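Local coordinates for ornithine carbamoyltransferase (Giardia intestinalis, PDB 3GRF), which probably catalyses carbamoyl transfer from carbamoyl phosphate to the side-chain amine of ornithine, or the reverse reaction in arginine degradation, at residues V174-M179 with K200-V205; L47-A52 with I103-L108; R276-N281 with K300-D305. One frame throughout, in Å; residues are numbered along the deposited sequence.

Interaction 1 of 3, residues V174-M179 with K200-V205; sequences VTYDLM and KPIKEV
Tyr176 lays one face of its ring under Val205, whose CG2 methyl sits 3.8 Å from the ring centroid and 14° off the ring normal, a CH-pi contact. CG2 lies nearest CG and CD1, toward the rim, while Val205 CG1 lies past the rim, near Tyr176 CB and CD2. The edge of the same ring meets the chain just before helix 203-216: Tyr176 CE2 is 3.8 Å from Pro201 CA, and Tyr176 OH lies 3.5 Å from Ile202 CB, with Ile202 CD1 also close to the hydroxyl. Ile202 is the N-cap residue of that helix, so the tyrosine touches both the N-cap residue and Val205 in the first turn. One turn along helix 173-185, Met179 bends at its last torsion (chi3 64°) and brings its methyl against two partners, with Met179 CE 3.8 Å from Val205 CG1 and 3.9 Å from Pro201 CB. Val191 of strand 188-192 touches both Met179 and Pro201, which places the contact beside the parallel sheet of the Rossmann-like Asp/Orn-binding domain. No hydrogen bond crosses between 174-179 and 200-205; helix 173-185 meets the loop before helix 203-216 and that helix's first turn through apolar packing, to which the CH-pi contact adds only a weak directional preference.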
ATOM      1  N   VAL A 174     -21.690  13.599  11.071  1.00 32.04           N
ATOM      2  CA  VAL A 174     -22.144  12.268  11.501  1.00 34.62           C
ATOM      3  C   VAL A 174     -23.624  12.327  11.894  1.00 29.41           C
ATOM      4  O   VAL A 174     -24.398  11.472  11.493  1.00 22.61           O
ATOM      5  CB  VAL A 174     -21.175  11.627  12.590  1.00 29.24           C
ATOM      6  CG1 VAL A 174     -21.896  10.628  13.511  1.00 28.03           C
ATOM      7  CG2 VAL A 174     -19.961  10.922  11.906  1.00 33.17           C
ATOM      8  N   THR A 175     -24.029  13.345  12.665  1.00 21.14           N
ATOM      9  CA  THR A 175     -25.423  13.588  13.046  1.00 25.48           C
ATOM     10  C   THR A 175     -26.288  13.833  11.807  1.00 29.69           C
ATOM     11  O   THR A 175     -27.336  13.217  11.691  1.00 29.24           O
ATOM     12  CB  THR A 175     -25.547  14.792  13.988  1.00 27.53           C
ATOM     13  OG1 THR A 175     -24.503  14.711  14.968  1.00 25.17           O
ATOM     14  CG2 THR A 175     -26.902  14.827  14.684  1.00 25.59           C
ATOM     15  N   TYR A 176     -25.825  14.695  10.890  1.00 28.54           N
ATOM     16  CA  TYR A 176     -26.473  14.898   9.580  1.00 35.71           C
ATOM     17  C   TYR A 176     -26.773  13.600   8.888  1.00 30.64           C
ATOM     18  O   TYR A 176     -27.892  13.361   8.451  1.00 37.54           O
ATOM     19  CB  TYR A 176     -25.609  15.751   8.655  1.00 30.14           C
ATOM     20  CG  TYR A 176     -25.378  17.164   9.187  1.00 25.69           C
ATOM     21  CD1 TYR A 176     -24.503  18.022   8.546  1.00 31.57           C
ATOM     22  CD2 TYR A 176     -26.023  17.611  10.361  1.00 32.65           C
ATOM     23  CE1 TYR A 176     -24.259  19.324   9.043  1.00 35.54           C
ATOM     24  CE2 TYR A 176     -25.798  18.939  10.873  1.00 33.23           C
ATOM     25  CZ  TYR A 176     -24.925  19.768  10.204  1.00 42.89           C
ATOM     26  OH  TYR A 176     -24.699  21.052  10.697  1.00 37.17           O
ATOM     27  N   ASP A 177     -25.770  12.758   8.760  1.00 29.45           N
ATOM     28  CA  ASP A 177     -25.989  11.525   7.986  1.00 30.08           C
ATOM     29  C   ASP A 177     -26.848  10.495   8.745  1.00 26.61           C
ATOM     30  O   ASP A 177     -27.551   9.704   8.110  1.00 27.34           O
ATOM     31  CB  ASP A 177     -24.625  10.953   7.515  1.00 30.22           C
ATOM     32  CG  ASP A 177     -24.534  10.754   6.004  1.00 29.03           C
ATOM     33  OD1 ASP A 177     -25.437  11.137   5.234  1.00 39.88           O
ATOM     34  OD2 ASP A 177     -23.527  10.184   5.575  1.00 28.48           O
ATOM     35  N   LEU A 178     -26.831  10.492  10.110  1.00 23.19           N
ATOM     36  CA  LEU A 178     -27.710   9.595  10.938  1.00 27.54           C
ATOM     37  C   LEU A 178     -29.165  10.049  10.748  1.00 28.46           C
ATOM     38  O   LEU A 178     -30.048   9.208  10.557  1.00 29.70           O
ATOM     39  CB  LEU A 178     -27.320   9.672  12.432  1.00 24.90           C
ATOM     40  CG  LEU A 178     -26.688   8.466  13.164  1.00 34.04           C
ATOM     41  CD1 LEU A 178     -26.458   7.283  12.219  1.00 28.77           C
ATOM     42  CD2 LEU A 178     -25.366   8.874  13.819  1.00 29.83           C
ATOM     43  N   MET A 179     -29.401  11.359  10.816  1.00 29.21           N
ATOM     44  CA  MET A 179     -30.738  11.898  10.583  1.00 24.36           C
ATOM     45  C   MET A 179     -31.256  11.462   9.220  1.00 30.95           C
ATOM     46  O   MET A 179     -32.413  11.020   9.107  1.00 22.04           O
ATOM     47  CB  MET A 179     -30.713  13.420  10.656  1.00 25.68           C
ATOM     48  CG  MET A 179     -30.405  13.990  12.071  1.00 24.20           C
ATOM     49  SD  MET A 179     -29.899  15.737  11.976  1.00 30.82           S
ATOM     50  CE  MET A 179     -31.380  16.511  11.350  1.00 34.80           C
ATOM     51  N   LYS A 200     -26.573  22.815  17.026  1.00 33.09           N
ATOM     52  CA  LYS A 200     -27.816  22.210  16.544  1.00 38.14           C
ATOM     53  C   LYS A 200     -27.643  21.778  15.096  1.00 36.99           C
ATOM     54  O   LYS A 200     -26.848  22.352  14.392  1.00 36.52           O
ATOM     55  CB  LYS A 200     -28.971  23.214  16.585  1.00 37.89           C
ATOM     56  CG  LYS A 200     -29.280  23.846  17.920  1.00 45.99           C
ATOM     57  CD  LYS A 200     -30.344  24.898  17.697  1.00 36.91           C
ATOM     58  CE  LYS A 200     -30.813  25.411  19.001  1.00 39.50           C
ATOM     59  NZ  LYS A 200     -32.184  25.990  18.919  1.00 52.34           N
ATOM     60  N   PRO A 201     -28.453  20.810  14.620  1.00 34.92           N
ATOM     61  CA  PRO A 201     -28.432  20.500  13.189  1.00 34.28           C
ATOM     62  C   PRO A 201     -28.738  21.726  12.349  1.00 40.10           C
ATOM     63  O   PRO A 201     -29.437  22.627  12.784  1.00 45.07           O
ATOM     64  CB  PRO A 201     -29.566  19.500  13.023  1.00 39.77           C
ATOM     65  CG  PRO A 201     -29.839  18.972  14.345  1.00 40.89           C
ATOM     66  CD  PRO A 201     -29.438  20.005  15.350  1.00 39.24           C
ATOM     67  N   ILE A 202     -28.234  21.755  11.136  1.00 41.87           N
ATOM     68  CA  ILE A 202     -28.464  22.900  10.262  1.00 44.62           C
ATOM     69  C   ILE A 202     -29.861  22.772   9.616  1.00 42.75           C
ATOM     70  O   ILE A 202     -30.288  21.651   9.330  1.00 28.64           O
ATOM     71  CB  ILE A 202     -27.254  22.999   9.284  1.00 42.54           C
ATOM     72  CG1 ILE A 202     -26.596  24.358   9.403  1.00 42.97           C
ATOM     73  CG2 ILE A 202     -27.551  22.560   7.893  1.00 45.11           C
ATOM     74  CD1 ILE A 202     -25.867  24.488  10.692  1.00 45.18           C
ATOM     75  N   LYS A 203     -30.584  23.884   9.420  1.00 37.62           N
ATOM     76  CA  LYS A 203     -31.956  23.798   8.843  1.00 36.34           C
ATOM     77  C   LYS A 203     -32.049  23.057   7.493  1.00 38.54           C
ATOM     78  O   LYS A 203     -33.056  22.364   7.207  1.00 37.21           O
ATOM     79  CB  LYS A 203     -32.668  25.166   8.792  1.00 43.57           C
ATOM     80  CG  LYS A 203     -34.113  25.066   8.283  1.00 49.49           C
ATOM     81  CD  LYS A 203     -35.137  25.888   9.109  1.00 57.86           C
ATOM     82  CE  LYS A 203     -36.568  25.652   8.594  1.00 54.86           C
ATOM     83  NZ  LYS A 203     -36.653  25.680   7.092  1.00 56.70           N
ATOM     84  N   GLU A 204     -31.001  23.179   6.690  1.00 38.31           N
ATOM     85  CA  GLU A 204     -30.929  22.522   5.408  1.00 37.12           C
ATOM     86  C   GLU A 204     -31.049  21.006   5.564  1.00 36.81           C
ATOM     87  O   GLU A 204     -31.733  20.333   4.776  1.00 30.20           O
ATOM     88  CB  GLU A 204     -29.684  22.981   4.619  1.00 40.47           C
ATOM     89  CG  GLU A 204     -28.463  22.065   4.604  1.00 44.61           C
ATOM     90  CD  GLU A 204     -27.740  22.061   3.257  1.00 55.77           C
ATOM     91  OE1 GLU A 204     -28.040  21.181   2.399  1.00 58.62           O
ATOM     92  OE2 GLU A 204     -26.862  22.936   3.057  1.00 56.62           O
ATOM     93  N   VAL A 205     -30.444  20.494   6.631  1.00 31.32           N
ATOM     94  CA  VAL A 205     -30.348  19.052   6.877  1.00 32.50           C
ATOM     95  C   VAL A 205     -31.708  18.538   7.407  1.00 31.81           C
ATOM     96  O   VAL A 205     -32.232  17.527   6.937  1.00 26.99           O
ATOM     97  CB  VAL A 205     -29.130  18.723   7.815  1.00 38.79           C
ATOM     98  CG1 VAL A 205     -29.174  17.309   8.306  1.00 32.23           C
ATOM     99  CG2 VAL A 205     -27.795  19.024   7.097  1.00 23.97           C
TER

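Interaction 2 of 3, residues L47-A52 with I103-L108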
ATOM      1  N   LEU A  47      -9.726  -0.128  -6.134  1.00 26.94           N
ATOM      2  CA  LEU A  47     -10.292   1.051  -5.574  1.00 19.84           C
ATOM      3  C   LEU A  47      -9.160   2.040  -5.298  1.00 29.49           C
ATOM      4  O   LEU A  47      -8.109   1.687  -4.780  1.00 23.16           O
ATOM      5  CB  LEU A  47     -11.073   0.699  -4.294  1.00 25.24           C
ATOM      6  CG  LEU A  47     -11.056   1.741  -3.166  1.00 23.99           C
ATOM      7  CD1 LEU A  47     -11.991   2.864  -3.554  1.00 26.48           C
ATOM      8  CD2 LEU A  47     -11.408   1.192  -1.757  1.00 19.22           C
ATOM      9  N   LEU A  48      -9.383   3.289  -5.657  1.00 29.22           N
ATOM     10  CA  LEU A  48      -8.407   4.275  -5.376  1.00 24.03           C
ATOM     11  C   LEU A  48      -8.886   5.003  -4.143  1.00 28.45           C
ATOM     12  O   LEU A  48      -9.948   5.587  -4.159  1.00 32.09           O
ATOM     13  CB  LEU A  48      -8.357   5.248  -6.529  1.00 28.60           C
ATOM     14  CG  LEU A  48      -7.395   6.415  -6.365  1.00 15.59           C
ATOM     15  CD1 LEU A  48      -5.996   5.999  -5.781  1.00 16.82           C
ATOM     16  CD2 LEU A  48      -7.253   7.036  -7.719  1.00 28.00           C
ATOM     17  N   ALA A  49      -8.085   5.016  -3.076  1.00 30.09           N
ATOM     18  CA  ALA A  49      -8.574   5.530  -1.793  1.00 19.39           C
ATOM     19  C   ALA A  49      -7.711   6.652  -1.251  1.00 27.19           C
ATOM     20  O   ALA A  49      -6.672   6.377  -0.668  1.00 31.52           O
ATOM     21  CB  ALA A  49      -8.608   4.383  -0.780  1.00 23.20           C
ATOM     22  N   PHE A  50      -8.162   7.898  -1.434  1.00 31.77           N
ATOM     23  CA  PHE A  50      -7.463   9.114  -0.970  1.00 31.23           C
ATOM     24  C   PHE A  50      -7.743   9.363   0.487  1.00 25.07           C
ATOM     25  O   PHE A  50      -8.853   9.171   0.960  1.00 33.59           O
ATOM     26  CB  PHE A  50      -7.919  10.339  -1.786  1.00 23.07           C
ATOM     27  CG  PHE A  50      -7.572  10.267  -3.269  1.00 31.03           C
ATOM     28  CD1 PHE A  50      -8.514   9.886  -4.193  1.00 30.28           C
ATOM     29  CD2 PHE A  50      -6.296  10.557  -3.726  1.00 30.35           C
ATOM     30  CE1 PHE A  50      -8.195   9.830  -5.576  1.00 36.02           C
ATOM     31  CE2 PHE A  50      -5.978  10.506  -5.118  1.00 23.75           C
ATOM     32  CZ  PHE A  50      -6.942  10.137  -6.024  1.00 28.52           C
ATOM     33  N   PHE A  51      -6.719   9.754   1.234  1.00 32.53           N
ATOM     34  CA  PHE A  51      -6.922  10.144   2.594  1.00 22.69           C
ATOM     35  C   PHE A  51      -6.123  11.404   2.795  1.00 32.84           C
ATOM     36  O   PHE A  51      -4.921  11.401   2.570  1.00 39.82           O
ATOM     37  CB  PHE A  51      -6.432   9.046   3.539  1.00 32.64           C
ATOM     38  CG  PHE A  51      -7.334   7.839   3.589  1.00 32.15           C
ATOM     39  CD1 PHE A  51      -8.307   7.723   4.565  1.00 32.55           C
ATOM     40  CD2 PHE A  51      -7.187   6.816   2.669  1.00 25.52           C
ATOM     41  CE1 PHE A  51      -9.143   6.610   4.591  1.00 34.95           C
ATOM     42  CE2 PHE A  51      -7.991   5.663   2.709  1.00 30.86           C
ATOM     43  CZ  PHE A  51      -8.995   5.590   3.642  1.00 32.39           C
ATOM     44  N   ALA A  52      -6.784  12.484   3.233  1.00 39.91           N
ATOM     45  CA  ALA A  52      -6.134  13.736   3.548  1.00 45.41           C
ATOM     46  C   ALA A  52      -5.691  13.698   5.004  1.00 47.11           C
ATOM     47  O   ALA A  52      -4.907  14.516   5.460  1.00 53.54           O
ATOM     48  CB  ALA A  52      -7.080  14.903   3.293  1.00 44.61           C
ATOM     49  N   ILE A 103     -13.233   2.332  -9.036  1.00 29.39           N
ATOM     50  CA  ILE A 103     -14.007   2.996  -7.992  1.00 26.14           C
ATOM     51  C   ILE A 103     -13.075   3.807  -7.147  1.00 24.42           C
ATOM     52  O   ILE A 103     -11.881   3.543  -7.156  1.00 23.08           O
ATOM     53  CB  ILE A 103     -14.807   1.992  -7.093  1.00 23.21           C
ATOM     54  CG1 ILE A 103     -15.661   2.724  -6.068  1.00 23.45           C
ATOM     55  CG2 ILE A 103     -13.928   0.945  -6.402  1.00 25.14           C
ATOM     56  CD1 ILE A 103     -16.768   1.894  -5.564  1.00 26.00           C
ATOM     57  N   CYS A 104     -13.612   4.801  -6.431  1.00 24.25           N
ATOM     58  CA  CYS A 104     -12.783   5.755  -5.671  1.00 27.05           C
ATOM     59  C   CYS A 104     -13.487   6.123  -4.368  1.00 29.97           C
ATOM     60  O   CYS A 104     -14.677   6.372  -4.351  1.00 30.07           O
ATOM     61  CB  CYS A 104     -12.531   7.021  -6.508  1.00 28.24           C
ATOM     62  SG  CYS A 104     -11.780   8.457  -5.630  1.00 28.31           S
ATOM     63  N   THR A 105     -12.746   6.166  -3.270  1.00 30.16           N
ATOM     64  CA  THR A 105     -13.272   6.734  -2.035  1.00 31.32           C
ATOM     65  C   THR A 105     -12.279   7.836  -1.711  1.00 30.85           C
ATOM     66  O   THR A 105     -11.123   7.749  -2.115  1.00 26.90           O
ATOM     67  CB  THR A 105     -13.221   5.724  -0.854  1.00 31.03           C
ATOM     68  OG1 THR A 105     -11.886   5.268  -0.739  1.00 28.32           O
ATOM     69  CG2 THR A 105     -14.143   4.509  -1.054  1.00 25.20           C
ATOM     70  N   ALA A 106     -12.714   8.871  -1.002  1.00 29.42           N
ATOM     71  CA  ALA A 106     -11.810   9.962  -0.644  1.00 34.00           C
ATOM     72  C   ALA A 106     -12.262  10.531   0.669  1.00 37.00           C
ATOM     73  O   ALA A 106     -13.461  10.653   0.934  1.00 38.80           O
ATOM     74  CB  ALA A 106     -11.809  11.053  -1.709  1.00 27.99           C
ATOM     75  N   ARG A 107     -11.293  10.843   1.505  1.00 31.11           N
ATOM     76  CA  ARG A 107     -11.503  11.426   2.811  1.00 31.25           C
ATOM     77  C   ARG A 107     -10.884  12.792   2.734  1.00 38.90           C
ATOM     78  O   ARG A 107      -9.681  12.918   2.974  1.00 31.12           O
ATOM     79  CB  ARG A 107     -10.873  10.561   3.901  1.00 36.19           C
ATOM     80  CG  ARG A 107     -11.507  10.703   5.286  1.00 54.52           C
ATOM     81  CD  ARG A 107     -11.041  11.990   5.962  1.00 60.05           C
ATOM     82  NE  ARG A 107     -11.245  11.995   7.421  1.00 66.25           N
ATOM     83  CZ  ARG A 107     -11.076  10.937   8.225  1.00 68.60           C
ATOM     84  NH1 ARG A 107     -10.698   9.765   7.726  1.00 69.00           N
ATOM     85  NH2 ARG A 107     -11.303  11.064   9.528  1.00 56.86           N
ATOM     86  N   LEU A 108     -11.663  13.822   2.405  1.00 41.68           N
ATOM     87  CA  LEU A 108     -11.111  15.160   2.188  1.00 47.12           C
ATOM     88  C   LEU A 108     -11.751  16.144   3.170  1.00 51.31           C
ATOM     89  O   LEU A 108     -12.872  15.920   3.652  1.00 47.16           O
ATOM     90  CB  LEU A 108     -11.296  15.587   0.711  1.00 45.62           C
ATOM     91  CG  LEU A 108     -10.846  14.578  -0.370  1.00 40.13           C
ATOM     92  CD1 LEU A 108     -11.502  14.793  -1.737  1.00 39.50           C
ATOM     93  CD2 LEU A 108      -9.322  14.498  -0.503  1.00 37.44           C
TER
HETATM   94  O   HOH W   1     -10.671   6.790   1.026  1.00 28.17           O
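Leu47 and Ile103 meet side by side at the start of two neighbouring parallel strands, the central pair of the four-stranded sheet in the carbamoyl-phosphate-binding domain. Leu47 CB lies 3.6 Å from Ile103 CG2, and Leu47 CD1 reaches along the sheet to Thr105 CG2; Leu318 of helix 303-322 packs against both Leu47 and Ile103. On the other face, Phe50 turns its ring edge to Cys104, with SG 3.8 Å from CE1 and close to the ring plane, a sulfur-aromatic contact. With CG anti to the carbonyl carbon (chi1 -64°), the Phe50 ring leans back toward the strand start, where Leu48 CD1 lies over one of its faces. Met117 of helix 111-120 touches both Phe50 and Cys104, and Leu56 of the second subunit also packs on Phe50, bringing this face to the subunit boundary. Nearer the strand ends, Phe51 CD1 rests against Arg107 CB.

The backbones run 13° from parallel and exchange five hydrogen bonds. Leu48 and Phe50 each donate to one residue of the partner strand and accept from the residue two further on, and Ala52 N closes the ladder on Arg107 O. The bond from Arg107 N to Phe50 O, 3.0 Å long, comes from above the carbonyl plane, 44° out of it. Phe50 O also accepts from a water 3.0 Å away. That water lies over one face of the Phe51 ring and stands 2.6 Å from Thr105 OG1.

Interaction 3 of 3, residues R276-N281 with K300-D305; sequences RSIFMN and KSVCYD
This is a short backbone pairing, a single bridge between Phe279 and Ser301, at the last strand of the five-stranded parallel sheet and just before helix 303-322. Phe279 uses both of its backbone polar groups. Its N donates to Lys300 O at 2.7 Å, from well above the carbonyl plane, and its O receives Val302 N at 2.9 Å in a nearly straight bond. On its other side, strand 278-281 pairs with strand 237-240 through Ile278 and Met280.

Lys300 runs back beside Ser277, extended until its last torsion bends (chi4 -70°) and brings NZ to 2.6 Å from Ser277 OG; a second bond, to Ser277 O, is weak. Ser277 OG is also hydrogen-bonded to Thr273 OG1 and Ser274 O, so the ammonium joins a small polar cluster. The Val302 side chain bridges two residues of the strand: Val302 CG2 lies 3.7 Å from Met280 CG and 3.9 Å from Ile278 CD1. Across the strand, Cys303 SG approaches the Phe279 ring obliquely, 3.7 Å from CE2, while Ser301 OG stands at the ring edge.

A water donates to both Asn281 O and Cys303 O, joining the two backbones there. Just beyond, Tyr304 OH hydrogen-bonds to Asp92 and Asp305 forms a salt bridge with Arg99, both of the third subunit. Ser301 OG accepts from Cys303 N at 3.3 Å, which makes the entrance to helix 303-322 an ST turn, with Val302 at the N-cap.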
ATOM      1  N   ARG A 276     -34.395  -2.879  26.145  1.00 39.48           N
ATOM      2  CA  ARG A 276     -33.639  -3.456  25.008  1.00 30.64           C
ATOM      3  C   ARG A 276     -32.519  -2.528  24.460  1.00 32.77           C
ATOM      4  O   ARG A 276     -31.763  -2.912  23.575  1.00 23.92           O
ATOM      5  CB  ARG A 276     -34.619  -3.808  23.872  1.00 42.33           C
ATOM      6  CG  ARG A 276     -34.962  -2.614  22.991  1.00 38.08           C
ATOM      7  CD  ARG A 276     -36.422  -2.464  22.631  1.00 38.24           C
ATOM      8  NE  ARG A 276     -36.810  -3.254  21.485  1.00 41.16           N
ATOM      9  CZ  ARG A 276     -37.639  -2.875  20.504  1.00 39.62           C
ATOM     10  NH1 ARG A 276     -38.194  -1.667  20.440  1.00 39.04           N
ATOM     11  NH2 ARG A 276     -37.895  -3.730  19.537  1.00 43.35           N
ATOM     12  N   SER A 277     -32.416  -1.290  24.965  1.00 30.31           N
ATOM     13  CA  SER A 277     -31.575  -0.289  24.305  1.00 24.57           C
ATOM     14  C   SER A 277     -30.155  -0.754  24.081  1.00 31.75           C
ATOM     15  O   SER A 277     -29.653  -1.686  24.740  1.00 34.66           O
ATOM     16  CB  SER A 277     -31.590   1.056  25.049  1.00 26.19           C
ATOM     17  OG  SER A 277     -31.106   0.913  26.368  1.00 33.11           O
ATOM     18  N   ILE A 278     -29.507  -0.135  23.104  1.00 25.24           N
ATOM     19  CA  ILE A 278     -28.100  -0.374  22.908  1.00 24.78           C
ATOM     20  C   ILE A 278     -27.443   0.998  22.841  1.00 27.71           C
ATOM     21  O   ILE A 278     -28.120   1.979  22.594  1.00 27.68           O
ATOM     22  CB  ILE A 278     -27.790  -1.261  21.666  1.00 27.78           C
ATOM     23  CG1 ILE A 278     -28.131  -0.550  20.361  1.00 31.32           C
ATOM     24  CG2 ILE A 278     -28.501  -2.655  21.753  1.00 22.67           C
ATOM     25  CD1 ILE A 278     -27.775  -1.378  19.104  1.00 31.09           C
ATOM     26  N   PHE A 279     -26.144   1.044  23.070  1.00 28.90           N
ATOM     27  CA  PHE A 279     -25.357   2.282  23.010  1.00 21.90           C
ATOM     28  C   PHE A 279     -24.313   2.151  21.839  1.00 30.34           C
ATOM     29  O   PHE A 279     -23.662   1.104  21.685  1.00 24.23           O
ATOM     30  CB  PHE A 279     -24.651   2.533  24.354  1.00 25.53           C
ATOM     31  CG  PHE A 279     -23.625   3.571  24.262  1.00 25.90           C
ATOM     32  CD1 PHE A 279     -24.010   4.926  24.308  1.00 19.01           C
ATOM     33  CD2 PHE A 279     -22.296   3.232  24.032  1.00 29.64           C
ATOM     34  CE1 PHE A 279     -23.042   5.940  24.132  1.00 33.63           C
ATOM     35  CE2 PHE A 279     -21.304   4.241  23.866  1.00 33.48           C
ATOM     36  CZ  PHE A 279     -21.683   5.579  23.903  1.00 27.97           C
ATOM     37  N   MET A 280     -24.202   3.203  21.009  1.00 22.63           N
ATOM     38  CA  MET A 280     -23.333   3.254  19.844  1.00 24.38           C
ATOM     39  C   MET A 280     -22.471   4.522  19.874  1.00 29.60           C
ATOM     40  O   MET A 280     -22.911   5.527  20.424  1.00 31.01           O
ATOM     41  CB  MET A 280     -24.208   3.296  18.600  1.00 23.57           C
ATOM     42  CG  MET A 280     -25.017   2.042  18.454  1.00 27.59           C
ATOM     43  SD  MET A 280     -25.962   1.919  16.911  1.00 29.81           S
ATOM     44  CE  MET A 280     -24.730   1.413  15.706  1.00 24.47           C
ATOM     45  N   ASN A 281     -21.277   4.465  19.279  1.00 26.63           N
ATOM     46  CA  ASN A 281     -20.363   5.635  19.095  1.00 27.02           C
ATOM     47  C   ASN A 281     -19.441   5.202  17.945  1.00 34.59           C
ATOM     48  O   ASN A 281     -18.769   4.129  18.013  1.00 26.66           O
ATOM     49  CB  ASN A 281     -19.572   5.896  20.424  1.00 24.36           C
ATOM     50  CG  ASN A 281     -18.551   7.068  20.355  1.00 39.52           C
ATOM     51  OD1 ASN A 281     -18.238   7.668  21.373  1.00 38.96           O
ATOM     52  ND2 ASN A 281     -18.038   7.374  19.180  1.00 28.44           N
ATOM     53  N   LYS A 300     -24.618  -2.279  27.548  1.00 34.74           N
ATOM     54  CA  LYS A 300     -25.431  -1.793  26.409  1.00 37.19           C
ATOM     55  C   LYS A 300     -24.592  -1.411  25.176  1.00 28.41           C
ATOM     56  O   LYS A 300     -25.124  -1.298  24.070  1.00 29.89           O
ATOM     57  CB  LYS A 300     -26.341  -0.627  26.836  1.00 27.91           C
ATOM     58  CG  LYS A 300     -27.521  -1.047  27.763  1.00 27.09           C
ATOM     59  CD  LYS A 300     -28.401   0.139  28.030  1.00 29.83           C
ATOM     60  CE  LYS A 300     -29.647  -0.238  28.817  1.00 37.42           C
ATOM     61  NZ  LYS A 300     -30.634  -1.071  28.032  1.00 25.50           N
ATOM     62  N   SER A 301     -23.272  -1.306  25.371  1.00 29.74           N
ATOM     63  CA  SER A 301     -22.327  -0.869  24.355  1.00 31.06           C
ATOM     64  C   SER A 301     -22.113  -1.872  23.272  1.00 33.80           C
ATOM     65  O   SER A 301     -21.696  -3.007  23.527  1.00 32.13           O
ATOM     66  CB  SER A 301     -20.970  -0.533  24.940  1.00 34.33           C
ATOM     67  OG  SER A 301     -20.125  -0.098  23.879  1.00 27.85           O
ATOM     68  N   VAL A 302     -22.403  -1.448  22.050  1.00 26.41           N
ATOM     69  CA  VAL A 302     -22.023  -2.254  20.881  1.00 29.82           C
ATOM     70  C   VAL A 302     -20.848  -1.666  20.072  1.00 18.40           C
ATOM     71  O   VAL A 302     -20.621  -2.061  18.929  1.00 26.73           O
ATOM     72  CB  VAL A 302     -23.249  -2.596  19.978  1.00 20.30           C
ATOM     73  CG1 VAL A 302     -24.277  -3.388  20.767  1.00 18.18           C
ATOM     74  CG2 VAL A 302     -23.918  -1.341  19.460  1.00 17.23           C
ATOM     75  N   CYS A 303     -20.070  -0.758  20.662  1.00 24.66           N
ATOM     76  CA  CYS A 303     -19.094   0.006  19.879  1.00 29.90           C
ATOM     77  C   CYS A 303     -18.076  -0.778  19.057  1.00 30.22           C
ATOM     78  O   CYS A 303     -17.766  -0.394  17.916  1.00 32.72           O
ATOM     79  CB  CYS A 303     -18.372   1.050  20.737  1.00 36.34           C
ATOM     80  SG  CYS A 303     -19.531   2.250  21.366  1.00 31.16           S
ATOM     81  N   TYR A 304     -17.507  -1.829  19.631  1.00 26.66           N
ATOM     82  CA  TYR A 304     -16.427  -2.524  18.938  1.00 25.38           C
ATOM     83  C   TYR A 304     -16.971  -3.403  17.792  1.00 32.25           C
ATOM     84  O   TYR A 304     -16.320  -3.542  16.772  1.00 27.26           O
ATOM     85  CB  TYR A 304     -15.672  -3.451  19.884  1.00 28.94           C
ATOM     86  CG  TYR A 304     -14.775  -2.864  20.946  1.00 31.86           C
ATOM     87  CD1 TYR A 304     -14.587  -3.554  22.133  1.00 30.27           C
ATOM     88  CD2 TYR A 304     -14.119  -1.657  20.777  1.00 40.93           C
ATOM     89  CE1 TYR A 304     -13.760  -3.093  23.118  1.00 45.09           C
ATOM     90  CE2 TYR A 304     -13.283  -1.161  21.782  1.00 32.33           C
ATOM     91  CZ  TYR A 304     -13.118  -1.891  22.952  1.00 35.88           C
ATOM     92  OH  TYR A 304     -12.298  -1.466  23.960  1.00 47.31           O
ATOM     93  N   ASP A 305     -18.098  -4.072  18.017  1.00 27.62           N
ATOM     94  CA  ASP A 305     -18.741  -4.866  16.961  1.00 30.70           C
ATOM     95  C   ASP A 305     -19.233  -3.951  15.855  1.00 33.75           C
ATOM     96  O   ASP A 305     -19.197  -4.295  14.670  1.00 24.67           O
ATOM     97  CB  ASP A 305     -19.934  -5.638  17.522  1.00 35.60           C
ATOM     98  CG  ASP A 305     -19.527  -6.950  18.218  1.00 38.08           C
ATOM     99  OD1 ASP A 305     -20.412  -7.550  18.853  1.00 41.57           O
ATOM    100  OD2 ASP A 305     -18.345  -7.375  18.142  1.00 31.69           O
TER
HETATM  101  O   HOH W   2     -17.950   2.190  16.725  1.00 27.60           O

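From the N terminus, interaction 2 comes first: 103-108 returns beside 47-52, closing a loop that carries helix 56-69, strand 72-77 and helix 90-97 and joining the middle strands of the N-terminal domain. Interaction 1 follows, closing the shorter span between helices 173-185 and 203-216 around strand 188-192. Interaction 3 closes last, over helix 293-296, at the last strand of the second sheet. The three loops lie in series, none nesting or crossing. Interactions 1 and 3 belong to the Asp/Orn-binding domain, their centres about 21 Å apart. Helix 303-322, which starts in interaction 3, runs on to the sheet of interaction 2, linking the two domains.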